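Local coordinates for tRNA modification GTPase MnmE (Chlorobium tepidum, PDB 3GEE), which probably hydrolyses GTP in the course of adding a carboxymethylaminomethyl group to the wobble uridine of certain tRNAs, at residues R219-S231 against L399-L412. Sequence-based numbering, arbitrary orientation.
Sequences RLIDSYQHGRIVS and LDKLHEASVLVTSL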
loop_
_atom_site.group_PDB
_atom_site.type_symbol
_atom_site.label_atom_id
_atom_site.label_comp_id
_atom_site.label_asym_id
_atom_site.label_seq_id
_atom_site.Cartn_x
_atom_site.Cartn_y
_atom_site.Cartn_z
ATOM N N ARG A 219 -2.800 -11.381 -39.325
ATOM C CA ARG A 219 -3.789 -11.757 -38.314
ATOM C C ARG A 219 -3.529 -10.983 -37.017
ATOM O O ARG A 219 -4.467 -10.545 -36.347
ATOM C CB ARG A 219 -3.776 -13.270 -38.058
ATOM C CG ARG A 219 -4.759 -13.724 -36.977
ATOM C CD ARG A 219 -4.653 -15.212 -36.655
ATOM N NE ARG A 219 -5.597 -16.020 -37.429
ATOM C CZ ARG A 219 -6.066 -17.209 -37.050
ATOM N NH1 ARG A 219 -5.691 -17.742 -35.892
ATOM N NH2 ARG A 219 -6.922 -17.864 -37.827
ATOM N N LEU A 220 -2.249 -10.805 -36.694
ATOM C CA LEU A 220 -1.834 -10.093 -35.489
ATOM C C LEU A 220 -2.035 -8.582 -35.598
ATOM O O LEU A 220 -2.708 -7.995 -34.750
ATOM C CB LEU A 220 -0.383 -10.427 -35.121
ATOM C CG LEU A 220 -0.031 -11.888 -34.811
ATOM C CD1 LEU A 220 1.470 -12.036 -34.645
ATOM C CD2 LEU A 220 -0.757 -12.411 -33.577
ATOM N N ILE A 221 -1.477 -7.959 -36.639
ATOM C CA ILE A 221 -1.616 -6.504 -36.834
ATOM C C ILE A 221 -3.078 -6.060 -36.761
ATOM O O ILE A 221 -3.369 -4.905 -36.443
ATOM C CB ILE A 221 -0.967 -5.981 -38.162
ATOM C CG1 ILE A 221 -1.741 -6.465 -39.393
ATOM C CG2 ILE A 221 0.501 -6.372 -38.248
ATOM C CD1 ILE A 221 -1.586 -5.584 -40.635
ATOM N N ASP A 222 -3.985 -6.994 -37.045
ATOM C CA ASP A 222 -5.421 -6.738 -37.009
ATOM C C ASP A 222 -5.963 -6.622 -35.586
ATOM O O ASP A 222 -6.818 -5.777 -35.316
ATOM C CB ASP A 222 -6.186 -7.825 -37.778
ATOM C CG ASP A 222 -6.072 -7.673 -39.291
ATOM O OD1 ASP A 222 -6.237 -8.691 -39.997
ATOM O OD2 ASP A 222 -5.821 -6.547 -39.782
ATOM N N SER A 223 -5.461 -7.461 -34.680
ATOM C CA SER A 223 -5.974 -7.513 -33.308
ATOM C C SER A 223 -5.702 -6.246 -32.490
ATOM O O SER A 223 -6.369 -6.002 -31.482
ATOM C CB SER A 223 -5.443 -8.750 -32.570
ATOM O OG SER A 223 -4.039 -8.696 -32.391
ATOM N N TYR A 224 -4.736 -5.444 -32.934
ATOM C CA TYR A 224 -4.356 -4.213 -32.236
ATOM C C TYR A 224 -5.514 -3.223 -32.095
ATOM O O TYR A 224 -5.534 -2.416 -31.162
ATOM C CB TYR A 224 -3.159 -3.549 -32.923
ATOM C CG TYR A 224 -2.706 -2.263 -32.268
ATOM C CD1 TYR A 224 -2.780 -1.050 -32.950
ATOM C CD2 TYR A 224 -2.216 -2.256 -30.960
ATOM C CE1 TYR A 224 -2.365 0.137 -32.355
ATOM C CE2 TYR A 224 -1.803 -1.075 -30.351
ATOM C CZ TYR A 224 -1.880 0.116 -31.055
ATOM O OH TYR A 224 -1.473 1.289 -30.461
ATOM N N GLN A 225 -6.472 -3.295 -33.019
ATOM C CA GLN A 225 -7.671 -2.461 -32.975
ATOM C C GLN A 225 -8.477 -2.746 -31.705
ATOM O O GLN A 225 -8.875 -1.818 -30.999
ATOM C CB GLN A 225 -8.526 -2.684 -34.227
ATOM C CG GLN A 225 -9.245 -1.433 -34.739
ATOM C CD GLN A 225 -8.369 -0.548 -35.627
ATOM O OE1 GLN A 225 -7.177 -0.353 -35.363
ATOM N NE2 GLN A 225 -8.966 -0.005 -36.682
ATOM N N HIS A 226 -8.697 -4.029 -31.416
ATOM C CA HIS A 226 -9.342 -4.458 -30.170
ATOM C C HIS A 226 -8.396 -4.320 -28.987
ATOM O O HIS A 226 -8.802 -3.883 -27.910
ATOM C CB HIS A 226 -9.817 -5.912 -30.266
ATOM C CG HIS A 226 -11.172 -6.071 -30.881
ATOM N ND1 HIS A 226 -12.329 -5.670 -30.245
ATOM C CD2 HIS A 226 -11.559 -6.599 -32.068
ATOM C CE1 HIS A 226 -13.368 -5.939 -31.016
ATOM N NE2 HIS A 226 -12.928 -6.500 -32.128
ATOM N N GLY A 227 -7.139 -4.702 -29.208
ATOM C CA GLY A 227 -6.109 -4.739 -28.173
ATOM C C GLY A 227 -5.858 -3.422 -27.471
ATOM O O GLY A 227 -5.821 -3.376 -26.245
ATOM N N ARG A 228 -5.692 -2.351 -28.248
ATOM C CA ARG A 228 -5.466 -1.009 -27.700
ATOM C C ARG A 228 -6.614 -0.579 -26.782
ATOM O O ARG A 228 -6.391 0.048 -25.742
ATOM C CB ARG A 228 -5.274 0.015 -28.824
ATOM C CG ARG A 228 -4.433 1.224 -28.423
ATOM C CD ARG A 228 -4.564 2.375 -29.416
ATOM N NE ARG A 228 -5.820 3.103 -29.245
ATOM C CZ ARG A 228 -6.208 4.140 -29.986
ATOM N NH1 ARG A 228 -5.445 4.599 -30.973
ATOM N NH2 ARG A 228 -7.369 4.721 -29.739
ATOM N N ILE A 229 -7.835 -0.934 -27.178
ATOM C CA ILE A 229 -9.030 -0.673 -26.385
ATOM C C ILE A 229 -8.970 -1.401 -25.044
ATOM O O ILE A 229 -9.218 -0.804 -24.000
ATOM C CB ILE A 229 -10.311 -1.055 -27.164
ATOM C CG1 ILE A 229 -10.622 0.015 -28.213
ATOM C CG2 ILE A 229 -11.493 -1.246 -26.219
ATOM C CD1 ILE A 229 -11.535 -0.454 -29.326
ATOM N N VAL A 230 -8.625 -2.685 -25.081
ATOM C CA VAL A 230 -8.533 -3.496 -23.865
ATOM C C VAL A 230 -7.419 -2.990 -22.941
ATOM O O VAL A 230 -7.612 -2.872 -21.731
ATOM C CB VAL A 230 -8.327 -4.993 -24.191
ATOM C CG1 VAL A 230 -8.272 -5.803 -22.923
ATOM C CG2 VAL A 230 -9.452 -5.508 -25.068
ATOM N N SER A 231 -6.268 -2.674 -23.532
ATOM C CA SER A 231 -5.105 -2.180 -22.801
ATOM C C SER A 231 -5.270 -0.778 -22.234
ATOM O O SER A 231 -5.229 -0.595 -21.016
ATOM C CB SER A 231 -3.876 -2.201 -23.701
ATOM O OG SER A 231 -2.985 -1.142 -23.385
ATOM N N LEU A 399 -17.069 -4.254 -34.054
ATOM C CA LEU A 399 -15.696 -4.224 -34.567
ATOM C C LEU A 399 -15.353 -5.448 -35.426
ATOM O O LEU A 399 -15.496 -5.400 -36.649
ATOM C CB LEU A 399 -14.677 -4.025 -33.431
ATOM C CG LEU A 399 -14.417 -2.609 -32.897
ATOM C CD1 LEU A 399 -13.786 -2.642 -31.512
ATOM C CD2 LEU A 399 -13.559 -1.791 -33.860
ATOM N N ASP A 400 -14.913 -6.534 -34.789
ATOM C CA ASP A 400 -14.486 -7.744 -35.500
ATOM C C ASP A 400 -14.337 -8.943 -34.556
ATOM O O ASP A 400 -15.266 -9.741 -34.410
ATOM C CB ASP A 400 -13.170 -7.487 -36.251
ATOM C CG ASP A 400 -12.821 -8.598 -37.220
ATOM O OD1 ASP A 400 -13.599 -8.830 -38.172
ATOM O OD2 ASP A 400 -11.760 -9.229 -37.036
ATOM N N LYS A 401 -13.159 -9.049 -33.932
ATOM C CA LYS A 401 -12.800 -10.113 -32.970
ATOM C C LYS A 401 -12.819 -11.558 -33.524
ATOM O O LYS A 401 -13.883 -12.165 -33.703
ATOM C CB LYS A 401 -13.524 -9.918 -31.608
ATOM C CG LYS A 401 -14.398 -11.055 -31.076
ATOM C CD LYS A 401 -15.870 -10.784 -31.374
ATOM C CE LYS A 401 -16.780 -11.822 -30.742
ATOM N NZ LYS A 401 -18.210 -11.550 -31.057
ATOM N N LEU A 402 -11.622 -12.079 -33.812
ATOM C CA LEU A 402 -11.436 -13.469 -34.258
ATOM C C LEU A 402 -11.802 -14.470 -33.159
ATOM O O LEU A 402 -12.123 -14.071 -32.035
ATOM C CB LEU A 402 -9.992 -13.705 -34.735
ATOM C CG LEU A 402 -9.769 -14.088 -36.206
ATOM C CD1 LEU A 402 -8.454 -13.522 -36.722
ATOM C CD2 LEU A 402 -9.830 -15.608 -36.409
ATOM N N HIS A 403 -11.766 -15.764 -33.493
ATOM C CA HIS A 403 -11.971 -16.831 -32.508
ATOM C C HIS A 403 -11.009 -16.633 -31.336
ATOM O O HIS A 403 -9.811 -16.408 -31.543
ATOM C CB HIS A 403 -11.778 -18.199 -33.149
ATOM N N GLU A 404 -11.540 -16.720 -30.115
ATOM C CA GLU A 404 -10.842 -16.251 -28.904
ATOM C C GLU A 404 -9.441 -16.848 -28.661
ATOM O O GLU A 404 -8.688 -16.353 -27.813
ATOM C CB GLU A 404 -11.749 -16.386 -27.666
ATOM C CG GLU A 404 -11.680 -17.720 -26.927
ATOM C CD GLU A 404 -10.641 -17.717 -25.816
ATOM O OE1 GLU A 404 -9.764 -18.608 -25.820
ATOM O OE2 GLU A 404 -10.691 -16.818 -24.949
ATOM N N ALA A 405 -9.104 -17.900 -29.409
ATOM C CA ALA A 405 -7.766 -18.498 -29.384
ATOM C C ALA A 405 -6.685 -17.497 -29.805
ATOM O O ALA A 405 -5.610 -17.450 -29.200
ATOM C CB ALA A 405 -7.720 -19.745 -30.267
ATOM N N SER A 406 -6.984 -16.699 -30.833
ATOM C CA SER A 406 -6.083 -15.646 -31.297
ATOM C C SER A 406 -5.875 -14.591 -30.213
ATOM O O SER A 406 -6.819 -13.908 -29.807
ATOM C CB SER A 406 -6.615 -14.997 -32.580
ATOM O OG SER A 406 -6.528 -15.889 -33.678
ATOM N N VAL A 407 -4.634 -14.486 -29.744
ATOM C CA VAL A 407 -4.262 -13.540 -28.691
ATOM C C VAL A 407 -4.186 -12.109 -29.210
ATOM O O VAL A 407 -3.744 -11.869 -30.335
ATOM C CB VAL A 407 -2.928 -13.930 -28.010
ATOM C CG1 VAL A 407 -3.134 -15.135 -27.100
ATOM C CG2 VAL A 407 -1.829 -14.201 -29.044
ATOM N N LEU A 408 -4.621 -11.163 -28.383
ATOM C CA LEU A 408 -4.662 -9.757 -28.774
ATOM C C LEU A 408 -3.292 -9.113 -28.634
ATOM O O LEU A 408 -2.704 -9.130 -27.558
ATOM C CB LEU A 408 -5.675 -8.980 -27.920
ATOM C CG LEU A 408 -7.078 -9.541 -27.657
ATOM C CD1 LEU A 408 -7.836 -8.632 -26.698
ATOM C CD2 LEU A 408 -7.871 -9.744 -28.946
ATOM N N VAL A 409 -2.778 -8.553 -29.722
ATOM C CA VAL A 409 -1.585 -7.725 -29.619
ATOM C C VAL A 409 -1.997 -6.340 -29.119
ATOM O O VAL A 409 -2.983 -5.767 -29.581
ATOM C CB VAL A 409 -0.771 -7.653 -30.949
ATOM C CG1 VAL A 409 -1.523 -6.906 -32.025
ATOM C CG2 VAL A 409 0.583 -7.002 -30.717
ATOM N N THR A 410 -1.259 -5.834 -28.140
ATOM C CA THR A 410 -1.442 -4.476 -27.656
ATOM C C THR A 410 -0.153 -3.695 -27.886
ATOM O O THR A 410 0.810 -4.236 -28.436
ATOM C CB THR A 410 -1.768 -4.449 -26.163
ATOM O OG1 THR A 410 -2.493 -5.630 -25.796
ATOM C CG2 THR A 410 -2.597 -3.233 -25.862
ATOM N N SER A 411 -0.137 -2.431 -27.463
ATOM C CA SER A 411 1.069 -1.600 -27.500
ATOM C C SER A 411 1.528 -1.229 -28.915
ATOM O O SER A 411 1.946 -2.079 -29.712
ATOM C CB SER A 411 2.205 -2.235 -26.679
ATOM O OG SER A 411 3.481 -1.850 -27.160
ATOM N N LEU A 412 1.440 0.065 -29.199
ATOM C CA LEU A 412 1.910 0.650 -30.446
ATOM C C LEU A 412 3.245 0.050 -30.914
ATOM O O LEU A 412 3.388 -0.324 -32.087
ATOM C CB LEU A 412 2.023 2.166 -30.265
ATOM C CG LEU A 412 2.402 3.081 -31.425
ATOM C CD1 LEU A 412 1.274 3.180 -32.445
ATOM C CD2 LEU A 412 2.746 4.450 -30.869
#
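The hydroxyl of S223 shows how one small side chain can join a helix to a passing loop: its OG receives the amide N of V409 at 3.0 Å in an almost straight bond (171°) and donates in turn to O of L220, one turn back, at 2.8 Å. A chi1 of 65° sets OG between the backbone N and carbonyl carbon of its own residue, where it can serve both partners. O of L220 also accepts the amide of S223, so two donors grip it. With an alanine in place of S223, the V409 amide would probably lose this acceptor and O of L220 one of its two donors, leaving the extended loop able to shift along the helix. Next to this bond, O of V409 lies in the plane of the Y224 ring, at its edge, and takes CA-H...O contacts from Y224 and, at 3.6 Å, from G227. G227, with no side chain, lets the extended loop come close. Segment 399-412 brings the polypeptide back to the MnmE helical domain after the G domain, which is inserted between helix 203-232 and the loop that leads to helix 412-432, so the outgoing and returning segments pack together at the insertion. Y224, its CG anti to the backbone N (chi1 180°), reaches the start of helix 412-432, with CE2 3.6 Å from the N-cap amide of S411, and its ring stacks on Y415. Farther along, the V230 and L408 side chains cross at about a right angle, CG2 of V230 meeting CD1 of L408. At the loop's beginning, NE2 of H226 accepts a weak, bent bond from the amide of D400 at 3.3 Å, while I229 and L399 meet tip to tip through their CD1 methyls. L402 lays CD2 over one face of the R219 guanidinium, 3.9 Å above its plane and toward the rim.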